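Local coordinates for protein methionine gamma-lyase (Trichomonas vaginalis, PDB 1E5E) that belongs to the Cys/Met metabolism family of PLP-dependent enzymes and forms an assembly of four copies of the chain, at residues Y30-S33 / T34-F37; C40-G43 / G44-A48; E108-Y111 / G112-A116; T155-N158 / P159-K162. All coordinates share one frame; numbering follows the deposited sequence.

The four contacts follow one another along the chain and form two pairs. Contacts 1 and 2 lie in the N-terminal arm, their centres about 15 Å apart; F37 of contact 1 packs on helix 40-47, which is contact 2. Contacts 3 and 4 follow the neighbouring strands 103-107 and 148-154 of the seven-stranded mixed sheet, contact 3 running from its loop into helix 112-124. Their centres are about 11 Å apart. The pairs are distant, with about 42 Å between the centres of contacts 2 and 3. The first pair lies against the second subunit, and the second pair brings Y111 and N158 to a PPJ site that residues of the second subunit help to complete.

Contact 1: residues Y30-S33 / T34-F37; sequences YQTS and TFVF
The irregular arm between helix 8-14 and helix 40-47 turns a corner where T32 meets T34 and F35. T32 OG1 donates to T34 O at 3.0 Å, in the carbonyl plane and on a lone pair, with a C=O...donor angle of 143°. The two branches of T32 divide the work: with OG1 anti to the backbone N (chi1 -171°), the methyl is turned to the F35 ring, where CG2 reaches CZ at 3.4 Å. That approach is oblique to the ring. Y30 adds a looser apolar touch, its CD1 4.4 Å from F35 CE2. Q31 is the centre of an inverse gamma turn, in which T32 N makes a weak bond to Y30 O at 3.0 Å.

The polar ends look outward to other chains. Y30 OH is bonded to D20 of the third subunit, and T34 OG1 to V337 O of the second. T32 OG1 has a further partner in I26 N of the third subunit. A single threonine hydroxyl therefore ties the arm to itself and to a neighbouring chain, while its methyl joins the apolar packing around F35; both the polar and the apolar half of T32 are used in this buried stretch.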
ATOM      1  N   TYR A  30      -1.837  -7.558  -7.345  1.00 15.68           N
ATOM      2  CA  TYR A  30      -0.681  -8.047  -8.101  1.00 13.32           C
ATOM      3  C   TYR A  30       0.365  -6.956  -8.247  1.00 13.76           C
ATOM      4  O   TYR A  30       0.583  -6.511  -9.374  1.00 12.74           O
ATOM      5  CB  TYR A  30      -1.149  -8.628  -9.458  1.00 13.16           C
ATOM      6  CG  TYR A  30      -1.634 -10.052  -9.210  1.00 12.43           C
ATOM      7  CD1 TYR A  30      -0.764 -11.135  -9.310  1.00 12.38           C
ATOM      8  CD2 TYR A  30      -2.922 -10.266  -8.795  1.00 13.15           C
ATOM      9  CE1 TYR A  30      -1.201 -12.390  -8.996  1.00 13.66           C
ATOM     10  CE2 TYR A  30      -3.395 -11.517  -8.484  1.00 13.35           C
ATOM     11  CZ  TYR A  30      -2.515 -12.583  -8.603  1.00 15.04           C
ATOM     12  OH  TYR A  30      -2.967 -13.835  -8.291  1.00 13.16           O
ATOM     13  N   GLN A  31       1.096  -6.585  -7.200  1.00 13.25           N
ATOM     14  CA  GLN A  31       2.148  -5.556  -7.229  1.00 15.13           C
ATOM     15  C   GLN A  31       3.440  -6.281  -7.596  1.00 16.09           C
ATOM     16  O   GLN A  31       4.322  -6.644  -6.832  1.00 17.55           O
ATOM     17  CB  GLN A  31       2.306  -4.849  -5.883  1.00 13.73           C
ATOM     18  CG  GLN A  31       3.263  -3.670  -5.754  1.00 17.34           C
ATOM     19  CD  GLN A  31       2.651  -2.446  -6.383  1.00 20.06           C
ATOM     20  OE1 GLN A  31       1.457  -2.213  -6.259  1.00 22.39           O
ATOM     21  NE2 GLN A  31       3.377  -1.644  -7.135  1.00 19.51           N
ATOM     22  N   THR A  32       3.505  -6.690  -8.864  1.00 15.94           N
ATOM     23  CA  THR A  32       4.541  -7.452  -9.510  1.00 14.76           C
ATOM     24  C   THR A  32       4.758  -6.840 -10.883  1.00 14.48           C
ATOM     25  O   THR A  32       3.762  -6.609 -11.563  1.00 13.55           O
ATOM     26  CB  THR A  32       4.137  -8.944  -9.644  1.00 15.47           C
ATOM     27  OG1 THR A  32       5.282  -9.703 -10.095  1.00 13.18           O
ATOM     28  CG2 THR A  32       2.997  -9.244 -10.638  1.00 13.43           C
ATOM     29  N   SER A  33       5.982  -6.620 -11.307  1.00 15.93           N
ATOM     30  CA  SER A  33       6.211  -6.084 -12.651  1.00 15.25           C
ATOM     31  C   SER A  33       6.181  -7.165 -13.720  1.00 16.36           C
ATOM     32  O   SER A  33       5.895  -6.854 -14.883  1.00 15.70           O
ATOM     33  CB  SER A  33       7.575  -5.374 -12.676  1.00 14.51           C
ATOM     34  OG  SER A  33       8.631  -6.299 -12.541  1.00 13.32           O
ATOM     35  N   THR A  34       6.501  -8.411 -13.342  1.00 16.38           N
ATOM     36  CA  THR A  34       6.650  -9.437 -14.379  1.00 16.77           C
ATOM     37  C   THR A  34       6.112 -10.765 -13.890  1.00 17.10           C
ATOM     38  O   THR A  34       5.602 -10.946 -12.781  1.00 16.17           O
ATOM     39  CB  THR A  34       8.147  -9.530 -14.777  1.00 16.81           C
ATOM     40  OG1 THR A  34       8.311 -10.295 -15.977  1.00 17.31           O
ATOM     41  CG2 THR A  34       8.967 -10.232 -13.683  1.00 14.28           C
ATOM     42  N   PHE A  35       5.850 -11.652 -14.853  1.00 16.10           N
ATOM     43  CA  PHE A  35       5.171 -12.927 -14.678  1.00 16.30           C
ATOM     44  C   PHE A  35       6.038 -14.051 -15.191  1.00 17.46           C
ATOM     45  O   PHE A  35       6.672 -13.984 -16.254  1.00 18.84           O
ATOM     46  CB  PHE A  35       3.816 -12.855 -15.453  1.00 16.32           C
ATOM     47  CG  PHE A  35       2.931 -11.833 -14.788  1.00 15.40           C
ATOM     48  CD1 PHE A  35       3.029 -10.481 -15.094  1.00 13.88           C
ATOM     49  CD2 PHE A  35       2.010 -12.243 -13.841  1.00 15.26           C
ATOM     50  CE1 PHE A  35       2.218  -9.574 -14.443  1.00 15.70           C
ATOM     51  CE2 PHE A  35       1.187 -11.314 -13.207  1.00 16.07           C
ATOM     52  CZ  PHE A  35       1.292  -9.949 -13.492  1.00 13.31           C
ATOM     53  N   VAL A  36       6.101 -15.139 -14.480  1.00 19.35           N
ATOM     54  CA  VAL A  36       6.958 -16.276 -14.821  1.00 20.46           C
ATOM     55  C   VAL A  36       6.321 -17.231 -15.795  1.00 19.49           C
ATOM     56  O   VAL A  36       5.240 -17.714 -15.502  1.00 19.21           O
ATOM     57  CB  VAL A  36       7.291 -17.015 -13.498  1.00 21.48           C
ATOM     58  CG1 VAL A  36       8.107 -18.275 -13.744  1.00 19.95           C
ATOM     59  CG2 VAL A  36       7.969 -16.064 -12.513  1.00 20.60           C
ATOM     60  N   PHE A  37       7.009 -17.575 -16.861  1.00 19.34           N
ATOM     61  CA  PHE A  37       6.463 -18.534 -17.814  1.00 19.29           C
ATOM     62  C   PHE A  37       6.785 -19.940 -17.351  1.00 20.36           C
ATOM     63  O   PHE A  37       7.891 -20.181 -16.881  1.00 18.17           O
ATOM     64  CB  PHE A  37       7.073 -18.323 -19.194  1.00 19.47           C
ATOM     65  CG  PHE A  37       6.823 -16.956 -19.766  1.00 19.35           C
ATOM     66  CD1 PHE A  37       5.555 -16.410 -19.811  1.00 18.40           C
ATOM     67  CD2 PHE A  37       7.898 -16.208 -20.203  1.00 19.95           C
ATOM     68  CE1 PHE A  37       5.340 -15.143 -20.336  1.00 18.45           C
ATOM     69  CE2 PHE A  37       7.685 -14.945 -20.762  1.00 20.04           C
ATOM     70  CZ  PHE A  37       6.401 -14.420 -20.827  1.00 19.02           C
TER

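Contact 2: residues C40-G43 / G44-A48; sequences CQQG and GNRFA
The Q42 amide lies stacked on one face of the R46 guanidinium, the two planes 13° apart. Q42 CD stands 3.4 Å from R46 NH1, and Q42 OE1 lies over the same face, offset toward the rim. Both side chains run out from the helix in the same direction, and Q42 CG lies 3.9 Å from R46 NE. This is contact between flat groups, since the bonds are made elsewhere: Q42 OE1 accepts from D38 N, and R46 NE donates to S52 O. At the edge of the F47 ring, near its plane, G43 O lies 3.5 Å from CD2.

On another side of the helix Q41 NE2 donates to N45 OD1 at 2.7 Å. The oxygen is close to the Q41 amide plane, but the donor sits above the N45 carbonyl plane, 38° out of it, and the two amides are twisted 57° apart. A bend at chi2 brings the Q41 amide round to N45. N45 ND2 is bonded to E51 OE1. The backbone follows the alpha-helical i to i+4 pattern, from G44 N to C40 O at 2.9 Å through to F47 N to G43 O at 3.0 Å.

All of this belongs to the short helix 40-47. F37, from the preceding loop, packs on G43, R46 and F47, while C40 and Q41 face helix 319-328 of the second subunit, where D328 accepts from C40 N.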
ATOM      1  N   CYS A  40       9.473 -21.812 -22.302  1.00 22.92           N
ATOM      2  CA  CYS A  40       9.638 -20.819 -23.351  1.00 24.79           C
ATOM      3  C   CYS A  40       8.522 -20.774 -24.367  1.00 26.23           C
ATOM      4  O   CYS A  40       8.221 -19.683 -24.882  1.00 27.29           O
ATOM      5  CB  CYS A  40      10.921 -21.040 -24.172  1.00 25.74           C
ATOM      6  SG  CYS A  40      12.391 -20.891 -23.161  1.00 27.20           S
ATOM      7  N   GLN A  41       8.017 -21.923 -24.786  1.00 27.40           N
ATOM      8  CA  GLN A  41       6.947 -21.948 -25.784  1.00 28.41           C
ATOM      9  C   GLN A  41       5.776 -21.084 -25.313  1.00 27.05           C
ATOM     10  O   GLN A  41       5.266 -20.282 -26.094  1.00 25.19           O
ATOM     11  CB  GLN A  41       6.456 -23.369 -26.095  1.00 29.63           C
ATOM     12  CG  GLN A  41       5.436 -23.439 -27.235  1.00 32.10           C
ATOM     13  CD  GLN A  41       6.012 -22.961 -28.549  1.00 36.77           C
ATOM     14  OE1 GLN A  41       7.112 -23.355 -28.981  1.00 39.31           O
ATOM     15  NE2 GLN A  41       5.320 -22.077 -29.282  1.00 39.03           N
ATOM     16  N   GLN A  42       5.373 -21.263 -24.061  1.00 24.97           N
ATOM     17  CA  GLN A  42       4.287 -20.481 -23.478  1.00 24.85           C
ATOM     18  C   GLN A  42       4.604 -18.973 -23.521  1.00 23.46           C
ATOM     19  O   GLN A  42       3.818 -18.160 -24.030  1.00 20.71           O
ATOM     20  CB  GLN A  42       4.052 -20.941 -22.036  1.00 23.83           C
ATOM     21  CG  GLN A  42       2.964 -20.190 -21.300  1.00 25.25           C
ATOM     22  CD  GLN A  42       2.851 -20.529 -19.824  1.00 26.43           C
ATOM     23  OE1 GLN A  42       3.557 -19.948 -18.994  1.00 24.67           O
ATOM     24  NE2 GLN A  42       1.925 -21.438 -19.513  1.00 25.82           N
ATOM     25  N   GLY A  43       5.828 -18.599 -23.131  1.00 21.21           N
ATOM     26  CA  GLY A  43       6.207 -17.182 -23.192  1.00 22.96           C
ATOM     27  C   GLY A  43       6.112 -16.661 -24.632  1.00 22.64           C
ATOM     28  O   GLY A  43       5.555 -15.607 -24.887  1.00 20.69           O
ATOM     29  N   GLY A  44       6.663 -17.384 -25.610  1.00 23.14           N
ATOM     30  CA  GLY A  44       6.656 -16.984 -27.022  1.00 22.67           C
ATOM     31  C   GLY A  44       5.212 -16.890 -27.529  1.00 22.13           C
ATOM     32  O   GLY A  44       4.844 -15.964 -28.242  1.00 22.16           O
ATOM     33  N   ASN A  45       4.404 -17.856 -27.143  1.00 20.10           N
ATOM     34  CA  ASN A  45       2.998 -17.856 -27.467  1.00 23.15           C
ATOM     35  C   ASN A  45       2.252 -16.664 -26.858  1.00 23.59           C
ATOM     36  O   ASN A  45       1.356 -16.157 -27.531  1.00 24.12           O
ATOM     37  CB  ASN A  45       2.310 -19.129 -26.968  1.00 24.42           C
ATOM     38  CG  ASN A  45       2.629 -20.357 -27.790  1.00 25.77           C
ATOM     39  OD1 ASN A  45       3.302 -20.285 -28.812  1.00 26.64           O
ATOM     40  ND2 ASN A  45       2.148 -21.468 -27.258  1.00 27.17           N
ATOM     41  N   ARG A  46       2.534 -16.284 -25.615  1.00 21.72           N
ATOM     42  CA  ARG A  46       1.839 -15.125 -25.057  1.00 22.72           C
ATOM     43  C   ARG A  46       2.291 -13.883 -25.818  1.00 22.60           C
ATOM     44  O   ARG A  46       1.442 -13.076 -26.211  1.00 20.33           O
ATOM     45  CB  ARG A  46       2.073 -14.989 -23.560  1.00 21.59           C
ATOM     46  CG  ARG A  46       1.330 -16.040 -22.742  1.00 20.88           C
ATOM     47  CD  ARG A  46       1.635 -15.890 -21.255  1.00 20.33           C
ATOM     48  NE  ARG A  46       0.930 -16.973 -20.552  1.00 20.78           N
ATOM     49  CZ  ARG A  46       1.146 -17.378 -19.313  1.00 21.05           C
ATOM     50  NH1 ARG A  46       0.461 -18.380 -18.777  1.00 18.71           N
ATOM     51  NH2 ARG A  46       2.028 -16.684 -18.581  1.00 19.84           N
ATOM     52  N   PHE A  47       3.600 -13.716 -26.065  1.00 21.32           N
ATOM     53  CA  PHE A  47       4.011 -12.556 -26.850  1.00 22.18           C
ATOM     54  C   PHE A  47       3.419 -12.543 -28.257  1.00 23.71           C
ATOM     55  O   PHE A  47       3.274 -11.440 -28.807  1.00 23.06           O
ATOM     56  CB  PHE A  47       5.525 -12.424 -27.014  1.00 21.50           C
ATOM     57  CG  PHE A  47       6.174 -11.663 -25.886  1.00 22.11           C
ATOM     58  CD1 PHE A  47       6.238 -10.289 -25.905  1.00 21.46           C
ATOM     59  CD2 PHE A  47       6.665 -12.342 -24.760  1.00 22.38           C
ATOM     60  CE1 PHE A  47       6.842  -9.569 -24.879  1.00 21.30           C
ATOM     61  CE2 PHE A  47       7.322 -11.642 -23.765  1.00 21.44           C
ATOM     62  CZ  PHE A  47       7.366 -10.262 -23.798  1.00 21.30           C
ATOM     63  N   ALA A  48       3.110 -13.696 -28.836  1.00 22.42           N
ATOM     64  CA  ALA A  48       2.532 -13.687 -30.178  1.00 25.18           C
ATOM     65  C   ALA A  48       1.016 -13.627 -30.163  1.00 26.54           C
ATOM     66  O   ALA A  48       0.390 -13.837 -31.202  1.00 27.52           O
ATOM     67  CB  ALA A  48       2.954 -14.937 -30.965  1.00 24.47           C
TER

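Contact 3: residues E108-Y111 / G112-A116; sequences ECLY and GCTHA. With PPJ (N-(hydroxy{3-hydroxy-2-methyl-5-[(phosphonooxy)methyl]pyridin-4-yl}methyl)norvaline), chain C.
Y111 O accepts the H115 N-H at 3.2 Å, nearly straight at 169°, and T114 N also lies 3.1 Å from this oxygen. The bond starts helix 112-124, with Y111 at its N-cap position, just after the loop that leaves strand 103-107 of the large sheet. The loop itself is held from outside: Y111 N donates to E154, and L110 O accepts from H354. L110 packs against the first turn, its CD1 4.0 Å from T114 CG2, while E108 O stands at the edge of the H115 ring, 3.5 Å from CD2. H115 is in turn stacked with F131.

The Y111 ring lies between the helix and the ligand PPJ. C113 N is over one face and PPJ N over the opposite one, 3.0 Å above the plane and offset toward the rim. With CG anti to the backbone N (chi1 176°), the tyrosine projects from the helix start into the pocket, where CD2 comes within 3.4 Å of C5 in the PPJ ring. T114 OG1 is at the ring edge. C113 has two conformers; in the one given its sulfur lies obliquely beside the Y111 ring, so this sulfur-aromatic contact is not certain to persist in the other. In the model Y111 OH is an ether oxygen, and it also accepts a hydrogen bond from R58 NH2 of the second subunit, which bonds PPJ through NE as well. The covalent link runs from Y111 OH to PPJ CG, with a bond length of 1.4 Å.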
ATOM      1  N   GLU A 108     -15.737  22.857 -28.016  1.00 23.15           N
ATOM      2  CA  GLU A 108     -14.829  23.848 -27.454  1.00 24.37           C
ATOM      3  C   GLU A 108     -14.900  23.911 -25.950  1.00 23.23           C
ATOM      4  O   GLU A 108     -14.002  24.539 -25.379  1.00 23.96           O
ATOM      5  CB  GLU A 108     -15.215  25.249 -28.003  1.00 27.38           C
ATOM      6  CG  GLU A 108     -16.612  25.689 -27.603  1.00 29.57           C
ATOM      7  CD  GLU A 108     -17.023  27.066 -28.139  1.00 31.42           C
ATOM      8  OE1 GLU A 108     -16.266  28.063 -28.157  1.00 31.51           O
ATOM      9  OE2 GLU A 108     -18.226  27.197 -28.425  1.00 31.55           O
ATOM     10  N   CYS A 109     -15.972  23.425 -25.304  1.00 22.26           N
ATOM     11  CA  CYS A 109     -15.936  23.526 -23.839  1.00 22.69           C
ATOM     12  C   CYS A 109     -15.457  22.200 -23.254  1.00 22.19           C
ATOM     13  O   CYS A 109     -16.297  21.293 -23.052  1.00 22.40           O
ATOM     14  CB  CYS A 109     -17.277  23.907 -23.215  1.00 24.38           C
ATOM     15  SG  CYS A 109     -17.148  24.276 -21.440  1.00 25.84           S
ATOM     16  N   LEU A 110     -14.188  22.106 -22.946  1.00 21.62           N
ATOM     17  CA  LEU A 110     -13.574  20.920 -22.391  1.00 21.88           C
ATOM     18  C   LEU A 110     -12.788  21.299 -21.126  1.00 21.10           C
ATOM     19  O   LEU A 110     -12.429  22.455 -20.829  1.00 19.35           O
ATOM     20  CB  LEU A 110     -12.500  20.381 -23.339  1.00 22.28           C
ATOM     21  CG  LEU A 110     -12.796  20.110 -24.804  1.00 21.72           C
ATOM     22  CD1 LEU A 110     -11.572  19.644 -25.563  1.00 22.15           C
ATOM     23  CD2 LEU A 110     -13.927  19.069 -24.896  1.00 21.21           C
ATOM     24  N   TYR A 111     -12.466  20.205 -20.454  1.00 20.44           N
ATOM     25  CA  TYR A 111     -11.472  20.353 -19.371  1.00 21.41           C
ATOM     26  C   TYR A 111     -10.265  21.105 -19.909  1.00 19.65           C
ATOM     27  O   TYR A 111      -9.755  20.777 -20.974  1.00 20.14           O
ATOM     28  CB  TYR A 111     -11.080  18.957 -18.891  1.00 19.55           C
ATOM     29  CG  TYR A 111     -10.000  18.986 -17.853  1.00 22.74           C
ATOM     30  CD1 TYR A 111     -10.078  19.854 -16.757  1.00 24.51           C
ATOM     31  CD2 TYR A 111      -8.901  18.157 -17.958  1.00 22.46           C
ATOM     32  CE1 TYR A 111      -9.096  19.874 -15.803  1.00 24.64           C
ATOM     33  CE2 TYR A 111      -7.905  18.143 -16.997  1.00 24.02           C
ATOM     34  CZ  TYR A 111      -8.009  19.005 -15.928  1.00 25.46           C
ATOM     35  OH  TYR A 111      -7.006  18.967 -14.974  1.00 24.05           O
ATOM     36  N   GLY A 112      -9.708  22.020 -19.140  1.00 20.96           N
ATOM     37  CA  GLY A 112      -8.549  22.765 -19.607  1.00 21.54           C
ATOM     38  C   GLY A 112      -7.411  21.970 -20.227  1.00 22.48           C
ATOM     39  O   GLY A 112      -6.979  22.306 -21.349  1.00 21.09           O
ATOM     40  N   CYS A 113      -6.910  20.922 -19.568  1.00 21.65           N
ATOM     41  CA  CYS A 113      -5.784  20.168 -20.104  1.00 22.43           C
ATOM     42  C   CYS A 113      -6.141  19.428 -21.363  1.00 21.11           C
ATOM     43  O   CYS A 113      -5.274  19.324 -22.237  1.00 22.90           O
ATOM     44  CB  CYS A 113      -5.127  19.256 -19.018  1.00 22.92           C
ATOM     45  SG  CYS A 113      -5.067  19.969 -17.348  0.50 22.05           S
ATOM     46  N   THR A 114      -7.349  18.921 -21.547  1.00 19.00           N
ATOM     47  CA  THR A 114      -7.674  18.283 -22.813  1.00 19.77           C
ATOM     48  C   THR A 114      -7.630  19.283 -23.979  1.00 20.44           C
ATOM     49  O   THR A 114      -7.176  19.034 -25.103  1.00 18.68           O
ATOM     50  CB  THR A 114      -9.093  17.690 -22.775  1.00 19.28           C
ATOM     51  OG1 THR A 114      -9.330  16.983 -21.567  1.00 19.33           O
ATOM     52  CG2 THR A 114      -9.272  16.780 -23.981  1.00 20.48           C
ATOM     53  N   HIS A 115      -8.181  20.482 -23.696  1.00 21.04           N
ATOM     54  CA  HIS A 115      -8.215  21.553 -24.699  1.00 22.77           C
ATOM     55  C   HIS A 115      -6.780  21.902 -25.114  1.00 21.44           C
ATOM     56  O   HIS A 115      -6.521  21.968 -26.310  1.00 22.14           O
ATOM     57  CB  HIS A 115      -8.899  22.801 -24.110  1.00 24.22           C
ATOM     58  CG  HIS A 115      -9.287  23.827 -25.139  1.00 26.62           C
ATOM     59  ND1 HIS A 115      -8.355  24.700 -25.732  1.00 27.20           N
ATOM     60  CD2 HIS A 115     -10.543  24.087 -25.619  1.00 26.16           C
ATOM     61  CE1 HIS A 115      -9.065  25.451 -26.568  1.00 26.69           C
ATOM     62  NE2 HIS A 115     -10.341  25.119 -26.518  1.00 27.21           N
ATOM     63  N   ALA A 116      -5.884  21.965 -24.123  1.00 21.36           N
ATOM     64  CA  ALA A 116      -4.471  22.226 -24.459  1.00 22.47           C
ATOM     65  C   ALA A 116      -3.831  21.103 -25.246  1.00 22.28           C
ATOM     66  O   ALA A 116      -3.105  21.276 -26.241  1.00 22.78           O
ATOM     67  CB  ALA A 116      -3.664  22.493 -23.187  1.00 19.33           C
TER
HETATM   68  N1  PPJ C 405     -11.443  14.592 -18.092  1.00 20.73           N
HETATM   69  C2  PPJ C 405     -12.188  15.375 -17.284  1.00 20.37           C
HETATM   70  C6  PPJ C 405     -10.094  14.499 -17.927  1.00 21.63           C
HETATM   71  C2A PPJ C 405     -13.459  15.886 -17.594  1.00 18.06           C
HETATM   72  C3  PPJ C 405     -11.517  15.924 -16.172  1.00 20.07           C
HETATM   73  O3  PPJ C 405     -12.217  16.787 -15.485  1.00 18.32           O
HETATM   74  C4  PPJ C 405     -10.176  15.660 -15.879  1.00 20.86           C
HETATM   75  C4A PPJ C 405      -9.598  16.279 -14.730  1.00 22.62           C
HETATM   76  C5  PPJ C 405      -9.392  14.975 -16.808  1.00 21.06           C
HETATM   77  N   PPJ C 405     -10.053  17.426 -14.193  1.00 21.88           N
HETATM   78  C5A PPJ C 405      -8.066  14.497 -16.553  1.00 19.42           C
HETATM   79  OP4 PPJ C 405      -8.125  13.494 -15.741  1.00 19.64           O
HETATM   80  P   PPJ C 405      -6.813  13.339 -14.852  1.00 17.93           P
HETATM   81  OP1 PPJ C 405      -7.050  12.003 -14.015  1.00 18.71           O
HETATM   82  OP2 PPJ C 405      -6.670  14.591 -13.933  1.00 18.37           O
HETATM   83  OP3 PPJ C 405      -5.506  13.188 -15.747  1.00 18.41           O
HETATM   84  CA  PPJ C 405      -9.579  17.989 -13.045  1.00 22.87           C
HETATM   85  CB  PPJ C 405      -8.139  18.108 -12.773  1.00 22.76           C
HETATM   86  C   PPJ C 405     -10.280  19.174 -12.664  1.00 21.53           C
HETATM   87  CG  PPJ C 405      -7.252  19.009 -13.553  1.00 24.27           C
HETATM   88  CD  PPJ C 405      -7.004  20.211 -12.771  1.00 23.92           C
HETATM   89  O   PPJ C 405     -11.196  19.604 -13.456  1.00 21.82           O
HETATM   90  OXT PPJ C 405     -10.370  19.536 -11.412  1.00 23.08           O

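Contact 4: residues T155-N158 / P159-K162; sequences TPAN and PTLK
P156 and L161 touch through their CB atoms, 3.9 Å apart, at a tight reversal of the chain in which the directions of 155-158 and 159-162 differ by 150°. L161 leaves its backbone pointing away from 155-158, yet its CD2 comes within 3.6 Å of A157 O. Beside this pair the A157 methyl packs loosely against K162, CB to CB 4.3 Å, and from there the lysine chain leads away: NZ forms a salt bridge with D107 and a hydrogen bond with N133, tying the turn to the ends of the neighbouring strands 103-107 and 128-132. N158 is directed elsewhere, OD1 accepting from R373 NH1 and ND2 donating to PPJ O. With chi2 near 0°, N158 OD1 is also turned back toward the chain, 3.1 Å from P159 N, a close approach that is not a hydrogen bond, since a proline nitrogen carries no hydrogen.

Backbone bonds hold these positions. L161 N donates to A157 O at 2.7 Å, A157 N donates to K162 O at 3.0 Å, and K162 O also receives a CA-H...O contact from P156, CA to O 3.3 Å. T160 OG1 takes a weak bond from K162 N. The peptides before P156 and P159 are both cis; the second lies within the A157-L161 turn and probably helps it to close. L161 has a positive phi, 67°, where the chain emerges.

The turn follows strand 148-154 of the large sheet; a ligand-binding loop at the end of a central parallel strand is characteristic of the PLP-dependent aminotransferase-like fold, and N158 is this turn's contribution to the pocket.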
ATOM      1  N   THR A 155     -20.148  15.787 -21.773  1.00 17.87           N
ATOM      2  CA  THR A 155     -21.424  16.307 -21.298  1.00 17.74           C
ATOM      3  C   THR A 155     -21.801  15.617 -19.990  1.00 18.55           C
ATOM      4  O   THR A 155     -21.798  14.395 -19.882  1.00 18.02           O
ATOM      5  CB  THR A 155     -22.491  16.128 -22.398  1.00 18.44           C
ATOM      6  OG1 THR A 155     -23.750  16.598 -21.938  1.00 17.62           O
ATOM      7  CG2 THR A 155     -22.689  14.662 -22.808  1.00 16.66           C
ATOM      8  N   PRO A 156     -22.150  16.375 -18.956  1.00 18.62           N
ATOM      9  CA  PRO A 156     -22.118  17.840 -18.984  1.00 18.93           C
ATOM     10  C   PRO A 156     -20.695  18.347 -19.081  1.00 21.02           C
ATOM     11  O   PRO A 156     -19.773  17.667 -18.564  1.00 21.11           O
ATOM     12  CB  PRO A 156     -22.742  18.264 -17.667  1.00 19.06           C
ATOM     13  CG  PRO A 156     -23.478  17.056 -17.139  1.00 15.97           C
ATOM     14  CD  PRO A 156     -22.702  15.878 -17.686  1.00 17.61           C
ATOM     15  N   ALA A 157     -20.474  19.498 -19.717  1.00 21.11           N
ATOM     16  CA  ALA A 157     -19.130  20.003 -19.934  1.00 23.48           C
ATOM     17  C   ALA A 157     -18.428  20.616 -18.725  1.00 24.26           C
ATOM     18  O   ALA A 157     -19.011  21.233 -17.832  1.00 25.12           O
ATOM     19  CB  ALA A 157     -19.129  21.106 -21.015  1.00 23.79           C
ATOM     20  N   ASN A 158     -17.108  20.437 -18.710  1.00 23.00           N
ATOM     21  CA  ASN A 158     -16.274  20.955 -17.620  1.00 22.94           C
ATOM     22  C   ASN A 158     -15.754  22.301 -18.073  1.00 22.54           C
ATOM     23  O   ASN A 158     -15.011  22.303 -19.057  1.00 23.32           O
ATOM     24  CB  ASN A 158     -15.127  19.967 -17.364  1.00 22.23           C
ATOM     25  CG  ASN A 158     -14.217  20.408 -16.229  1.00 23.14           C
ATOM     26  OD1 ASN A 158     -14.442  21.465 -15.609  1.00 21.95           O
ATOM     27  ND2 ASN A 158     -13.220  19.570 -15.926  1.00 21.24           N
ATOM     28  N   PRO A 159     -16.124  23.392 -17.441  1.00 23.03           N
ATOM     29  CA  PRO A 159     -16.901  23.421 -16.226  1.00 23.79           C
ATOM     30  C   PRO A 159     -18.290  24.034 -16.294  1.00 24.48           C
ATOM     31  O   PRO A 159     -18.946  24.154 -15.249  1.00 26.02           O
ATOM     32  CB  PRO A 159     -15.999  24.383 -15.426  1.00 21.80           C
ATOM     33  CG  PRO A 159     -15.711  25.470 -16.422  1.00 23.02           C
ATOM     34  CD  PRO A 159     -15.638  24.773 -17.772  1.00 23.62           C
ATOM     35  N   THR A 160     -18.777  24.421 -17.457  1.00 22.63           N
ATOM     36  CA  THR A 160     -20.103  25.072 -17.538  1.00 22.85           C
ATOM     37  C   THR A 160     -21.320  24.179 -17.363  1.00 22.74           C
ATOM     38  O   THR A 160     -22.428  24.642 -17.051  1.00 21.54           O
ATOM     39  CB  THR A 160     -20.188  25.817 -18.875  1.00 22.06           C
ATOM     40  OG1 THR A 160     -20.222  24.823 -19.904  1.00 22.87           O
ATOM     41  CG2 THR A 160     -18.907  26.664 -19.090  1.00 22.51           C
ATOM     42  N   LEU A 161     -21.174  22.857 -17.461  1.00 20.62           N
ATOM     43  CA  LEU A 161     -22.183  21.849 -17.371  1.00 20.48           C
ATOM     44  C   LEU A 161     -23.152  21.929 -18.556  1.00 22.21           C
ATOM     45  O   LEU A 161     -24.280  21.438 -18.537  1.00 21.54           O
ATOM     46  CB  LEU A 161     -22.951  21.854 -16.039  1.00 20.06           C
ATOM     47  CG  LEU A 161     -22.063  21.902 -14.776  1.00 19.99           C
ATOM     48  CD1 LEU A 161     -22.893  21.862 -13.500  1.00 18.87           C
ATOM     49  CD2 LEU A 161     -21.022  20.778 -14.823  1.00 18.31           C
ATOM     50  N   LYS A 162     -22.628  22.402 -19.696  1.00 22.83           N
ATOM     51  CA  LYS A 162     -23.425  22.485 -20.916  1.00 21.82           C
ATOM     52  C   LYS A 162     -23.854  21.060 -21.293  1.00 23.30           C
ATOM     53  O   LYS A 162     -23.018  20.157 -21.204  1.00 26.27           O
ATOM     54  CB  LYS A 162     -22.724  23.165 -22.068  1.00 23.19           C
ATOM     55  CG  LYS A 162     -23.343  23.025 -23.453  1.00 23.47           C
ATOM     56  CD  LYS A 162     -22.452  23.704 -24.503  1.00 23.76           C
ATOM     57  CE  LYS A 162     -21.125  22.989 -24.722  1.00 24.93           C
ATOM     58  NZ  LYS A 162     -20.520  23.518 -26.025  1.00 23.16           N
TER